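Local coordinates for protein alanine racemase (Oenococcus oeni PSU-1, PDB 3HUR) that belongs to the alanine racemase family, whose fold joins an N-terminal TIM-barrel domain to a C-terminal domain built largely of beta strands, at residues 114-119 with 155-160; 73-78 with 82-87; 136-141 with 145-150; 37-42 with 53-58; 21-26 with 33-38. One frame throughout, in Å; residues are numbered along the deposited sequence.

Contact 1. Residues 114-119 with 155-160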
# COMPACT_ATOMS: atom_id res chain seq x y z
N GLN A 114 -13.22 46.57 11.95
CA GLN A 114 -13.59 47.56 12.96
C GLN A 114 -12.54 47.62 14.04
O GLN A 114 -12.23 48.70 14.52
CB GLN A 114 -14.96 47.25 13.60
CG GLN A 114 -16.11 47.35 12.63
CD GLN A 114 -17.38 46.67 13.13
OE1 GLN A 114 -17.36 45.93 14.11
NE2 GLN A 114 -18.48 46.92 12.44
N ASN A 115 -11.98 46.46 14.41
CA ASN A 115 -10.99 46.36 15.49
C ASN A 115 -9.54 46.42 15.01
O ASN A 115 -8.61 46.24 15.82
CB ASN A 115 -11.20 45.07 16.31
CG ASN A 115 -12.59 45.00 16.99
OD1 ASN A 115 -12.89 45.78 17.91
ND2 ASN A 115 -13.41 44.07 16.55
N LEU A 116 -9.33 46.65 13.71
CA LEU A 116 -7.98 46.93 13.22
C LEU A 116 -7.28 47.85 14.19
O LEU A 116 -7.83 48.89 14.53
CB LEU A 116 -8.02 47.63 11.88
CG LEU A 116 -7.75 46.76 10.67
CD1 LEU A 116 -7.50 47.69 9.51
CD2 LEU A 116 -6.57 45.85 10.90
N PRO A 117 -6.09 47.47 14.66
CA PRO A 117 -5.36 48.45 15.45
C PRO A 117 -4.67 49.49 14.59
O PRO A 117 -4.77 49.47 13.37
CB PRO A 117 -4.32 47.59 16.21
CG PRO A 117 -4.18 46.39 15.45
CD PRO A 117 -5.53 46.12 14.83
N ASP A 118 -3.97 50.40 15.25
CA ASP A 118 -3.24 51.43 14.53
C ASP A 118 -1.94 50.84 13.97
O ASP A 118 -1.32 49.98 14.60
CB ASP A 118 -2.99 52.63 15.45
CG ASP A 118 -4.19 53.60 15.49
OD1 ASP A 118 -4.77 53.84 14.41
OD2 ASP A 118 -4.54 54.14 16.60
N PHE A 119 -1.52 51.33 12.80
CA PHE A 119 -0.26 50.89 12.18
C PHE A 119 0.29 51.91 11.20
O PHE A 119 -0.45 52.76 10.70
CB PHE A 119 -0.44 49.55 11.44
CG PHE A 119 -1.51 49.58 10.37
CD1 PHE A 119 -1.22 49.96 9.08
CD2 PHE A 119 -2.80 49.18 10.65
CE1 PHE A 119 -2.21 49.98 8.10
CE2 PHE A 119 -3.80 49.20 9.67
CZ PHE A 119 -3.49 49.58 8.40
N PRO A 155 -7.02 55.76 4.51
CA PRO A 155 -6.18 55.79 3.31
C PRO A 155 -4.92 54.91 3.45
O PRO A 155 -4.22 54.67 2.47
CB PRO A 155 -5.80 57.27 3.22
CG PRO A 155 -5.62 57.65 4.70
CD PRO A 155 -6.69 56.87 5.44
N GLN A 156 -4.63 54.45 4.66
CA GLN A 156 -3.61 53.41 4.84
C GLN A 156 -4.10 52.01 4.35
O GLN A 156 -3.28 51.13 4.15
CB GLN A 156 -3.13 53.36 6.31
CG GLN A 156 -2.18 54.48 6.68
CD GLN A 156 -1.64 54.39 8.09
OE1 GLN A 156 -2.17 55.02 9.02
NE2 GLN A 156 -0.59 53.59 8.28
N LEU A 157 -5.41 51.79 4.19
CA LEU A 157 -5.94 50.55 3.60
C LEU A 157 -6.02 50.69 2.10
O LEU A 157 -6.59 51.63 1.59
CB LEU A 157 -7.31 50.18 4.16
CG LEU A 157 -7.28 49.85 5.65
CD1 LEU A 157 -8.72 49.62 6.17
CD2 LEU A 157 -6.37 48.62 5.92
N ASP A 158 -5.46 49.74 1.38
CA ASP A 158 -5.50 49.79 -0.05
C ASP A 158 -6.23 48.55 -0.50
O ASP A 158 -5.75 47.46 -0.32
CB ASP A 158 -4.08 49.83 -0.57
CG ASP A 158 -4.02 49.71 -2.03
OD1 ASP A 158 -5.10 49.67 -2.65
OD2 ASP A 158 -2.89 49.65 -2.57
N LEU A 159 -7.42 48.72 -1.06
CA LEU A 159 -8.23 47.62 -1.50
C LEU A 159 -7.63 47.04 -2.78
O LEU A 159 -7.58 47.70 -3.80
CB LEU A 159 -9.63 48.11 -1.74
CG LEU A 159 -10.68 47.06 -2.02
CD1 LEU A 159 -10.71 46.01 -0.94
CD2 LEU A 159 -12.04 47.77 -2.14
N PHE A 160 -7.17 45.80 -2.69
CA PHE A 160 -6.46 45.15 -3.75
C PHE A 160 -7.43 44.42 -4.63
O PHE A 160 -7.23 44.33 -5.83
CB PHE A 160 -5.44 44.14 -3.16
CG PHE A 160 -4.63 43.45 -4.19
CD1 PHE A 160 -4.98 42.19 -4.65
CD2 PHE A 160 -3.53 44.07 -4.75
CE1 PHE A 160 -4.24 41.57 -5.64
CE2 PHE A 160 -2.78 43.45 -5.75
CZ PHE A 160 -3.13 42.19 -6.18

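Contact 2. Residues 73-78 with 82-87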
# COMPACT_ATOMS: atom_id res chain seq x y z
N LEU A 73 7.23 35.04 2.51
CA LEU A 73 8.57 35.44 2.98
C LEU A 73 9.70 34.79 2.19
O LEU A 73 10.62 35.48 1.79
CB LEU A 73 8.69 35.18 4.50
CG LEU A 73 7.66 35.97 5.35
CD1 LEU A 73 7.93 35.94 6.84
CD2 LEU A 73 7.57 37.40 4.92
N GLU A 74 9.60 33.50 1.89
CA GLU A 74 10.58 32.83 1.07
C GLU A 74 10.64 33.35 -0.33
O GLU A 74 11.69 33.45 -0.92
CB GLU A 74 10.25 31.33 0.93
CG GLU A 74 10.57 30.39 2.11
CD GLU A 74 10.07 28.94 1.82
OE1 GLU A 74 10.75 28.13 1.09
OE2 GLU A 74 8.98 28.64 2.30
N LEU A 75 9.50 33.56 -0.94
CA LEU A 75 9.45 34.16 -2.25
C LEU A 75 10.18 35.53 -2.21
O LEU A 75 10.95 35.87 -3.11
CB LEU A 75 7.99 34.28 -2.71
CG LEU A 75 7.23 33.02 -3.20
CD1 LEU A 75 5.71 33.26 -3.30
CD2 LEU A 75 7.76 32.62 -4.59
N ARG A 76 9.98 36.29 -1.13
CA ARG A 76 10.61 37.62 -1.03
C ARG A 76 12.11 37.50 -0.97
O ARG A 76 12.82 38.17 -1.71
CB ARG A 76 10.10 38.41 0.19
CG ARG A 76 8.70 38.92 0.04
CD ARG A 76 8.64 40.00 -1.04
NE ARG A 76 7.27 40.53 -1.21
CZ ARG A 76 6.72 40.76 -2.38
NH1 ARG A 76 7.37 40.51 -3.49
NH2 ARG A 76 5.48 41.20 -2.46
N GLN A 77 12.59 36.60 -0.10
CA GLN A 77 13.98 36.21 -0.07
C GLN A 77 14.53 35.82 -1.42
O GLN A 77 15.72 36.03 -1.66
CB GLN A 77 14.18 35.00 0.83
CG GLN A 77 14.30 35.28 2.30
CD GLN A 77 15.03 34.15 3.04
OE1 GLN A 77 15.04 32.98 2.57
NE2 GLN A 77 15.63 34.48 4.17
N ALA A 78 13.73 35.21 -2.29
CA ALA A 78 14.23 34.77 -3.61
C ALA A 78 14.18 35.87 -4.65
O ALA A 78 14.37 35.59 -5.84
CB ALA A 78 13.49 33.57 -4.08
N LEU A 82 6.90 41.06 -7.39
CA LEU A 82 5.48 41.19 -7.62
C LEU A 82 4.76 41.20 -6.31
O LEU A 82 5.26 40.71 -5.29
CB LEU A 82 4.94 40.05 -8.44
CG LEU A 82 5.48 39.95 -9.85
CD1 LEU A 82 4.95 38.71 -10.50
CD2 LEU A 82 5.11 41.16 -10.65
N PRO A 83 3.57 41.81 -6.30
CA PRO A 83 2.80 41.70 -5.04
C PRO A 83 2.35 40.25 -4.78
O PRO A 83 2.09 39.50 -5.70
CB PRO A 83 1.60 42.63 -5.25
CG PRO A 83 1.61 42.99 -6.76
CD PRO A 83 2.93 42.64 -7.34
N ILE A 84 2.25 39.90 -3.50
CA ILE A 84 1.93 38.56 -3.07
C ILE A 84 0.83 38.63 -2.08
O ILE A 84 0.80 39.51 -1.23
CB ILE A 84 3.14 37.88 -2.36
CG1 ILE A 84 4.23 37.56 -3.38
CG2 ILE A 84 2.69 36.60 -1.69
CD1 ILE A 84 5.61 37.72 -2.87
N TRP A 85 -0.05 37.66 -2.16
CA TRP A 85 -1.27 37.67 -1.39
C TRP A 85 -1.33 36.32 -0.72
O TRP A 85 -1.32 35.30 -1.38
CB TRP A 85 -2.42 37.89 -2.37
CG TRP A 85 -3.82 37.75 -1.89
CD1 TRP A 85 -4.26 37.51 -0.61
CD2 TRP A 85 -4.99 37.89 -2.70
NE1 TRP A 85 -5.64 37.45 -0.60
CE2 TRP A 85 -6.09 37.70 -1.88
CE3 TRP A 85 -5.19 38.13 -4.06
CZ2 TRP A 85 -7.39 37.74 -2.36
CZ3 TRP A 85 -6.48 38.17 -4.54
CH2 TRP A 85 -7.56 37.98 -3.69
N VAL A 86 -1.35 36.33 0.59
CA VAL A 86 -1.40 35.13 1.38
C VAL A 86 -2.83 34.88 1.82
O VAL A 86 -3.50 35.78 2.29
CB VAL A 86 -0.44 35.28 2.58
CG1 VAL A 86 -0.49 34.01 3.50
CG2 VAL A 86 0.95 35.53 2.04
N LEU A 87 -3.31 33.64 1.70
CA LEU A 87 -4.75 33.42 1.65
C LEU A 87 -5.50 33.32 2.96
O LEU A 87 -6.72 33.72 3.00
CB LEU A 87 -5.11 32.23 0.76
CG LEU A 87 -5.20 32.60 -0.72
CD1 LEU A 87 -5.66 31.39 -1.53
CD2 LEU A 87 -6.15 33.77 -0.93

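Contact 3. Residues 136-141 with 145-150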
# COMPACT_ATOMS: atom_id res chain seq x y z
N ILE A 136 -15.36 32.22 5.04
CA ILE A 136 -14.46 33.34 5.04
C ILE A 136 -15.16 34.54 4.38
O ILE A 136 -15.73 34.41 3.28
CB ILE A 136 -13.13 33.04 4.27
CG1 ILE A 136 -12.58 31.63 4.56
CG2 ILE A 136 -12.09 34.09 4.62
CD1 ILE A 136 -11.26 31.22 3.71
N GLY A 137 -15.13 35.68 5.06
CA GLY A 137 -15.63 36.93 4.46
C GLY A 137 -17.12 37.22 4.59
O GLY A 137 -17.80 36.71 5.48
N PHE A 138 -17.62 38.03 3.67
CA PHE A 138 -18.85 38.78 3.86
C PHE A 138 -20.03 38.22 3.08
O PHE A 138 -19.94 38.12 1.86
CB PHE A 138 -18.63 40.20 3.39
CG PHE A 138 -17.60 40.95 4.18
CD1 PHE A 138 -17.99 41.92 5.09
CD2 PHE A 138 -16.25 40.71 3.99
CE1 PHE A 138 -17.03 42.63 5.82
CE2 PHE A 138 -15.29 41.40 4.69
CZ PHE A 138 -15.67 42.36 5.61
N ASP A 139 -21.13 37.91 3.77
CA ASP A 139 -22.35 37.39 3.11
C ASP A 139 -23.61 38.28 3.25
O ASP A 139 -24.73 37.86 2.90
CB ASP A 139 -22.67 35.96 3.62
CG ASP A 139 -23.02 35.92 5.10
OD1 ASP A 139 -23.02 36.97 5.78
OD2 ASP A 139 -23.29 34.81 5.60
N LYS A 140 -23.43 39.51 3.72
CA LYS A 140 -24.54 40.44 3.93
C LYS A 140 -24.24 41.78 3.27
O LYS A 140 -23.15 42.31 3.39
CB LYS A 140 -24.80 40.60 5.42
CG LYS A 140 -25.42 39.35 6.06
CD LYS A 140 -25.48 39.50 7.59
CE LYS A 140 -25.76 38.16 8.29
NZ LYS A 140 -25.54 38.28 9.76
N ALA A 141 -25.23 42.32 2.57
CA ALA A 141 -25.04 43.52 1.77
C ALA A 141 -24.73 44.73 2.63
O ALA A 141 -23.94 45.58 2.23
CB ALA A 141 -26.27 43.77 0.89
N SER A 145 -21.11 47.25 2.73
CA SER A 145 -21.05 48.71 2.68
C SER A 145 -20.53 49.30 3.99
O SER A 145 -19.81 50.29 3.96
CB SER A 145 -22.37 49.36 2.23
OG SER A 145 -23.41 49.10 3.13
N ALA A 146 -20.82 48.70 5.14
CA ALA A 146 -20.15 49.14 6.37
C ALA A 146 -18.66 49.06 6.16
O ALA A 146 -17.92 50.00 6.45
CB ALA A 146 -20.55 48.33 7.55
N ALA A 147 -18.22 47.95 5.58
CA ALA A 147 -16.80 47.68 5.42
C ALA A 147 -16.15 48.62 4.42
O ALA A 147 -15.03 49.07 4.63
CB ALA A 147 -16.59 46.23 5.01
N LYS A 148 -16.86 48.92 3.33
CA LYS A 148 -16.34 49.85 2.28
C LYS A 148 -16.14 51.25 2.82
O LYS A 148 -15.21 51.94 2.40
CB LYS A 148 -17.29 49.92 1.10
CG LYS A 148 -16.78 50.74 -0.07
CD LYS A 148 -17.84 50.82 -1.21
CE LYS A 148 -17.28 51.42 -2.53
NZ LYS A 148 -16.58 52.73 -2.35
N LYS A 149 -17.02 51.64 3.76
CA LYS A 149 -16.89 52.89 4.51
C LYS A 149 -15.62 52.92 5.31
O LYS A 149 -14.92 53.92 5.25
CB LYS A 149 -18.09 53.12 5.48
N ILE A 150 -15.32 51.86 6.06
CA ILE A 150 -14.13 51.85 6.93
C ILE A 150 -12.88 51.89 6.11
O ILE A 150 -11.94 52.58 6.46
CB ILE A 150 -14.07 50.66 7.87
CG1 ILE A 150 -15.20 50.75 8.89
CG2 ILE A 150 -12.68 50.62 8.60
CD1 ILE A 150 -15.51 49.45 9.58

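Contact 4. Residues 37-42 with 53-58. With SO4 (sulfate ion), chain D.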
# COMPACT_ATOMS: atom_id res chain seq x y z
N ALA A 37 -1.30 34.56 -10.34
CA ALA A 37 -0.91 33.14 -10.44
C ALA A 37 -1.03 32.53 -9.08
O ALA A 37 -0.43 33.04 -8.14
CB ALA A 37 0.50 33.04 -10.92
N VAL A 38 -1.87 31.50 -8.95
CA VAL A 38 -2.05 30.84 -7.68
C VAL A 38 -1.04 29.69 -7.62
O VAL A 38 -1.01 28.83 -8.47
CB VAL A 38 -3.53 30.36 -7.46
CG1 VAL A 38 -3.68 29.71 -6.09
CG2 VAL A 38 -4.53 31.51 -7.57
N LEU A 39 -0.24 29.69 -6.57
CA LEU A 39 0.79 28.73 -6.37
C LEU A 39 0.63 28.11 -5.00
O LEU A 39 1.28 28.51 -4.05
CB LEU A 39 2.12 29.47 -6.41
CG LEU A 39 2.51 29.94 -7.81
CD1 LEU A 39 3.87 30.54 -7.70
CD2 LEU A 39 2.49 28.76 -8.84
N LYS A 40 -0.23 27.13 -4.86
CA LYS A 40 -0.36 26.49 -3.57
C LYS A 40 0.46 25.21 -3.57
O LYS A 40 0.76 24.66 -4.63
CB LYS A 40 -1.81 26.20 -3.29
CG LYS A 40 -2.73 27.40 -3.39
CD LYS A 40 -4.15 26.92 -3.24
CE LYS A 40 -5.18 28.04 -3.12
NZ LYS A 40 -6.50 27.33 -3.00
N ALA A 41 0.85 24.77 -2.39
CA ALA A 41 1.54 23.48 -2.25
C ALA A 41 2.83 23.46 -3.08
O ALA A 41 3.02 22.58 -3.90
CB ALA A 41 0.61 22.31 -2.69
N ASP A 42 3.66 24.48 -2.89
CA ASP A 42 4.90 24.62 -3.60
C ASP A 42 4.71 24.48 -5.08
O ASP A 42 5.35 23.63 -5.74
CB ASP A 42 5.92 23.58 -3.08
CG ASP A 42 7.37 23.86 -3.54
OD1 ASP A 42 8.18 22.91 -3.45
OD2 ASP A 42 7.70 25.00 -3.98
N LYS A 53 9.44 33.05 -10.42
CA LYS A 53 10.46 33.75 -11.17
C LYS A 53 10.17 33.73 -12.66
O LYS A 53 10.34 34.72 -13.33
CB LYS A 53 11.84 33.13 -10.97
CG LYS A 53 12.47 33.41 -9.65
CD LYS A 53 13.79 32.66 -9.58
CE LYS A 53 14.57 32.97 -8.31
NZ LYS A 53 15.25 34.32 -8.38
N ALA A 54 9.78 32.58 -13.20
CA ALA A 54 9.42 32.52 -14.61
C ALA A 54 8.24 33.49 -14.91
O ALA A 54 8.21 34.10 -15.96
CB ALA A 54 9.04 31.12 -15.01
N PHE A 55 7.29 33.63 -14.00
CA PHE A 55 6.18 34.50 -14.30
C PHE A 55 6.57 35.99 -14.21
O PHE A 55 5.99 36.80 -14.93
CB PHE A 55 4.98 34.25 -13.39
CG PHE A 55 4.43 32.85 -13.45
CD1 PHE A 55 4.51 32.11 -14.58
CD2 PHE A 55 3.83 32.30 -12.34
CE1 PHE A 55 3.98 30.83 -14.60
CE2 PHE A 55 3.32 31.04 -12.36
CZ PHE A 55 3.40 30.30 -13.48
N GLN A 56 7.50 36.33 -13.30
CA GLN A 56 7.96 37.74 -13.12
C GLN A 56 8.76 38.22 -14.33
O GLN A 56 8.63 39.34 -14.78
CB GLN A 56 8.82 37.91 -11.86
CG GLN A 56 9.05 39.35 -11.46
CD GLN A 56 9.77 39.50 -10.11
OE1 GLN A 56 9.14 39.70 -9.07
NE2 GLN A 56 11.08 39.41 -10.12
N GLU A 57 9.56 37.33 -14.89
CA GLU A 57 10.48 37.70 -15.92
C GLU A 57 9.77 37.86 -17.24
O GLU A 57 10.22 38.64 -18.09
CB GLU A 57 11.61 36.66 -16.05
CG GLU A 57 12.08 36.32 -17.52
CD GLU A 57 13.07 37.32 -18.09
OE1 GLU A 57 13.51 38.20 -17.33
OE2 GLU A 57 13.43 37.23 -19.29
N THR A 58 8.71 37.10 -17.42
CA THR A 58 7.95 37.15 -18.67
C THR A 58 6.76 38.08 -18.54
O THR A 58 6.04 38.29 -19.49
CB THR A 58 7.41 35.77 -19.05
OG1 THR A 58 6.64 35.24 -17.95
CG2 THR A 58 8.55 34.87 -19.42
S SO4 D . 3.41 26.25 0.42
O1 SO4 D . 3.32 24.82 0.64
O2 SO4 D . 2.13 26.99 0.62
O3 SO4 D . 4.48 26.67 1.33
O4 SO4 D . 3.85 26.41 -0.97

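Contact 5. Residues 21-26 with 33-38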
# COMPACT_ATOMS: atom_id res chain seq x y z
N HIS A 21 3.53 30.09 -20.96
CA HIS A 21 2.65 29.96 -22.06
C HIS A 21 1.22 29.70 -21.60
O HIS A 21 0.28 30.28 -22.13
CB HIS A 21 3.16 28.83 -22.95
CG HIS A 21 2.28 28.50 -24.10
ND1 HIS A 21 2.40 29.12 -25.33
CD2 HIS A 21 1.30 27.58 -24.23
CE1 HIS A 21 1.51 28.62 -26.16
NE2 HIS A 21 0.83 27.68 -25.52
N ASN A 22 1.04 28.84 -20.61
CA ASN A 22 -0.30 28.59 -20.08
C ASN A 22 -0.93 29.85 -19.48
O ASN A 22 -2.13 30.06 -19.64
CB ASN A 22 -0.32 27.45 -19.05
CG ASN A 22 -0.05 26.10 -19.65
OD1 ASN A 22 -0.12 25.90 -20.85
ND2 ASN A 22 0.25 25.16 -18.79
N LEU A 23 -0.14 30.67 -18.79
CA LEU A 23 -0.70 31.91 -18.22
C LEU A 23 -1.08 32.85 -19.35
O LEU A 23 -2.15 33.45 -19.33
CB LEU A 23 0.27 32.60 -17.26
CG LEU A 23 0.38 32.00 -15.85
CD1 LEU A 23 1.03 33.00 -14.87
CD2 LEU A 23 -0.96 31.56 -15.36
N GLN A 24 -0.21 32.97 -20.34
CA GLN A 24 -0.50 33.71 -21.55
C GLN A 24 -1.80 33.25 -22.28
O GLN A 24 -2.60 34.09 -22.68
CB GLN A 24 0.72 33.69 -22.47
CG GLN A 24 1.89 34.61 -21.97
CD GLN A 24 3.31 34.19 -22.50
OE1 GLN A 24 3.47 33.18 -23.22
NE2 GLN A 24 4.32 34.96 -22.12
N GLU A 25 -2.03 31.95 -22.44
CA GLU A 25 -3.21 31.44 -23.15
C GLU A 25 -4.46 31.79 -22.45
O GLU A 25 -5.44 32.21 -23.08
CB GLU A 25 -3.22 29.92 -23.25
CG GLU A 25 -2.31 29.37 -24.30
CD GLU A 25 -2.84 29.57 -25.68
OE1 GLU A 25 -3.98 29.10 -25.98
OE2 GLU A 25 -2.10 30.17 -26.47
N ILE A 26 -4.46 31.58 -21.14
CA ILE A 26 -5.68 31.74 -20.39
C ILE A 26 -6.01 33.23 -20.21
O ILE A 26 -7.16 33.58 -19.89
CB ILE A 26 -5.64 30.96 -19.06
CG1 ILE A 26 -7.05 30.69 -18.58
CG2 ILE A 26 -4.86 31.72 -18.00
CD1 ILE A 26 -7.85 29.75 -19.46
N LYS A 33 -7.28 41.32 -17.70
CA LYS A 33 -6.40 42.48 -17.61
C LYS A 33 -5.23 42.12 -16.72
O LYS A 33 -4.09 42.15 -17.15
CB LYS A 33 -7.16 43.73 -17.09
CG LYS A 33 -8.14 44.40 -18.17
CD LYS A 33 -7.53 44.36 -19.65
CE LYS A 33 -8.28 45.27 -20.69
NZ LYS A 33 -9.78 45.08 -20.66
N LYS A 34 -5.55 41.72 -15.50
CA LYS A 34 -4.60 41.27 -14.55
C LYS A 34 -4.64 39.73 -14.44
O LYS A 34 -5.68 39.13 -14.56
CB LYS A 34 -4.96 41.90 -13.22
CG LYS A 34 -4.91 43.44 -13.21
CD LYS A 34 -3.65 43.94 -12.49
CE LYS A 34 -3.35 45.45 -12.69
NZ LYS A 34 -1.85 45.65 -12.86
N VAL A 35 -3.48 39.08 -14.27
CA VAL A 35 -3.42 37.64 -13.96
C VAL A 35 -2.66 37.45 -12.65
O VAL A 35 -1.53 37.90 -12.55
CB VAL A 35 -2.74 36.84 -15.05
CG1 VAL A 35 -2.50 35.40 -14.61
CG2 VAL A 35 -3.58 36.87 -16.27
N TYR A 36 -3.35 36.87 -11.67
CA TYR A 36 -2.81 36.48 -10.38
C TYR A 36 -2.57 34.96 -10.36
O TYR A 36 -3.53 34.18 -10.36
CB TYR A 36 -3.82 36.77 -9.28
CG TYR A 36 -4.27 38.20 -9.17
CD1 TYR A 36 -5.34 38.54 -8.35
CD2 TYR A 36 -3.63 39.22 -9.86
CE1 TYR A 36 -5.76 39.83 -8.24
CE2 TYR A 36 -4.05 40.52 -9.75
CZ TYR A 36 -5.12 40.81 -8.94
OH TYR A 36 -5.51 42.12 -8.82
N ALA A 37 -1.30 34.56 -10.34
CA ALA A 37 -0.91 33.14 -10.44
C ALA A 37 -1.03 32.53 -9.08
O ALA A 37 -0.43 33.04 -8.14
CB ALA A 37 0.50 33.04 -10.92
N VAL A 38 -1.87 31.50 -8.95
CA VAL A 38 -2.05 30.84 -7.68
C VAL A 38 -1.04 29.69 -7.62
O VAL A 38 -1.01 28.83 -8.47
CB VAL A 38 -3.53 30.36 -7.46
CG1 VAL A 38 -3.68 29.71 -6.09
CG2 VAL A 38 -4.53 31.51 -7.57

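Contact 1. Residues 114-119 with 155-160
F119 meets Q156 and L157 where the loop 114-119 passes the start of strand 157-163. Its backbone O takes a hydrogen bond from Q156 NE2 at 2.6 Å, noticeably bent, with an N-H...O angle of 143°. The same NE2 also donates to G121 O, so one amide ties two backbone carbonyls of the link into strand 123-128. The F119 and Q156 side chains run antiparallel alongside each other, with ring and amide planes 57° apart, while Q156 CB lies 3.9 Å from F119 CE1. A chi1 of 57° places F119 CG between the backbone N and the carbonyl carbon and brings the far end of the ring to L157. L157 comes in roughly perpendicular to the F119 side chain and sets CD2 at the ring edge, 3.9 Å from F119 CZ. L116 meets L157 tip to tip, CD1 to CD2 at 3.9 Å. Around this cluster, helix 95-100 brings L95 and I99 against F119, helix 141-153 brings I151 against L157, and strand 123-128 pairs with strand 157-163.

Contact 2. Residues 73-78 with 82-87
The carbonyl oxygen of L82 is gripped by both terminal nitrogens of R76, with NH1 at 2.8 Å and NH2 at 2.9 Å from L82 O. This is an end-on approach to a single atom: the oxygen lies close to the guanidinium plane, both donors come from the same face of the L82 carbonyl, and both bonds are bent, with N-H...O angles of 143° for NH1 and 139° for NH2, as expected when two donors share one acceptor. H101 O takes the NE hydrogen, and D102 O and L80 O bind NH2 and NH1, so backbone carbonyls fix the rotation of the group. I84 then lays CD1 over the centre of one guanidinium face, 3.3 Å from R76 CZ, arriving from the opposite direction to the arginine chain. A bend at chi2 (-68°) turns that chain from the helix toward the strand. Beside it, L75 CB touches I84 CD1 at 4.2 Å. Helix 69-77 thus packs on strand 84-86 in a beta-alpha-beta crossover (63-66, 69-77, 84-86), as in the successive beta-alpha units of a TIM barrel.

Contact 3. Residues 136-141 with 145-150
F138 and A147 make the close part of this contact, and A141 with S145 the looser one. The far end of the F138 ring reaches the methyl of A147, with CE1 3.7 Å and CZ 4.0 Å from A147 CB; the methyl approaches obliquely. A chi1 of -64° sets F138 CG beside the backbone N, and the ring turns to the helix. Both residues are buried, and the meeting is purely apolar. The other side differs in both respects: A141 is exposed, its beta carbon points away from the segment 145-150, and what joins it to S145 is a backbone bond instead of a meeting of side chains. On this outer side, K140 holds the N-cap position and helix 141-153 begins. There S145 N donates to A141 O at 3.3 Å, straight but weak, as the first helical turn closes. A141 O also accepts from Q194 NE2, so it is shared between the helix and the Q194 loop. The hydroxyl of S145 turns back along the helix, where OG bonds to D142 O and not to A141 O. Inside, L110 and L113 of helix 110-114 press on A147, I107 of strand 103-107 lies against F138, and the backbone of F138 bonds to A128 at the end of strand 123-128, so that the loop 136-141 bridges barrel strands and the outer helix.

Contact 4. Residues 37-42 with 53-58
F55 projects from helix 48-57 toward strand 34-38, its ring turned so that the CD2-CE2 side meets A37 and L39. A37 CB approaches this side obliquely and is 3.7 Å from both F55 CD2 and F55 CE2. The tip of L39 comes in differently: its CD2 methyl lies at the ring edge, near the plane, 4.3 Å from F55 CE2. With CG beside the backbone N and anti to the carbonyl carbon (chi1 -59°), the ring is carried off the helix onto the strand. A37 and L39 both direct their beta carbons at the helix, whereas V38 between them turns its own away. L23 and A19 of helix 16-30 also pack on F55, so the ring, carried by helix 48-57, fits between helix 16-30 and strand 34-38. Polar bonds gather at the margins. T58 OG1 donates to the A54 carbonyl, with OG1 2.8 Å from A54 O, and also bonds to S60 OG. Beyond the strand, A41 and D42 take left-handed helical angles, and D42 N donates to sulfate O4 at 2.7 Å. N68 ND2 of the same chain and R8 NH1 of the second subunit also hydrogen-bond to this ion, which probably came from the crystallisation liquor. Between strand and helix the contact is wholly apolar, which implies that it is held by shape and burial, while the strand's own backbone bonds go laterally in the sheet to 63-66.

Contact 5. Residues 21-26 with 33-38
L23 faces V35 and A37 across a fully apolar interface, its two methyls going to different residues of the strand. CD2 packs on V35, 4.2 Å from V35 CG1, while CD1 lies 4.0 Å from A37 CB. With CG beside the backbone N (chi1 -77°) and the chain nearly extended beyond it, the branched end is carried straight out from the helix, so that one leucine spans two residues of the strand separated by Y36. Y36 between them directs its beta carbon away from the helix. Backbone bonds form the second kind of interaction: E25 N to H21 O at 2.9 Å keeps the helical turn, whereas those of the strand, Y36 with I223 and V35 with D62, go to its neighbours. Bonds involving side chains are found at the flanks: V35 N is taken by D62 OD2, N22 is engaged through OD1 with E248 N and through ND2 with I229 O, and K33 O accepts from R27 NH2. In the fold, helix 16-30 lies over strand 34-38, which is flanked in the parallel sheet by strands 63-66 and 222-223; I26 and V35 both touch I223. Helix 48-57 reaches the same face of the strand at A37, so two helices share it.

How the contacts relate
Contacts 4 and 5 are the buried pair: both rest on strand 34-38, share A37, and are joined by F55 CD1 against L23 CD1, with purely apolar chemistry. Contact 2 lies two strands along the sheet, beyond 63-66, and is only partly buried; there an arginine gripping backbone carbonyls adds polar bonds, and K53 and Q56 of contact 4 bond to A78 and L82. Contacts 1 and 3 lie about 30 Å from the chain centre, at the far end of the barrel domain, mixing a few apolar touches with backbone-directed bonds; Q114 meets I150 between them. Side chains from the strands of contacts 1, 2 and 5 meet where F160 touches both W85 and Y36.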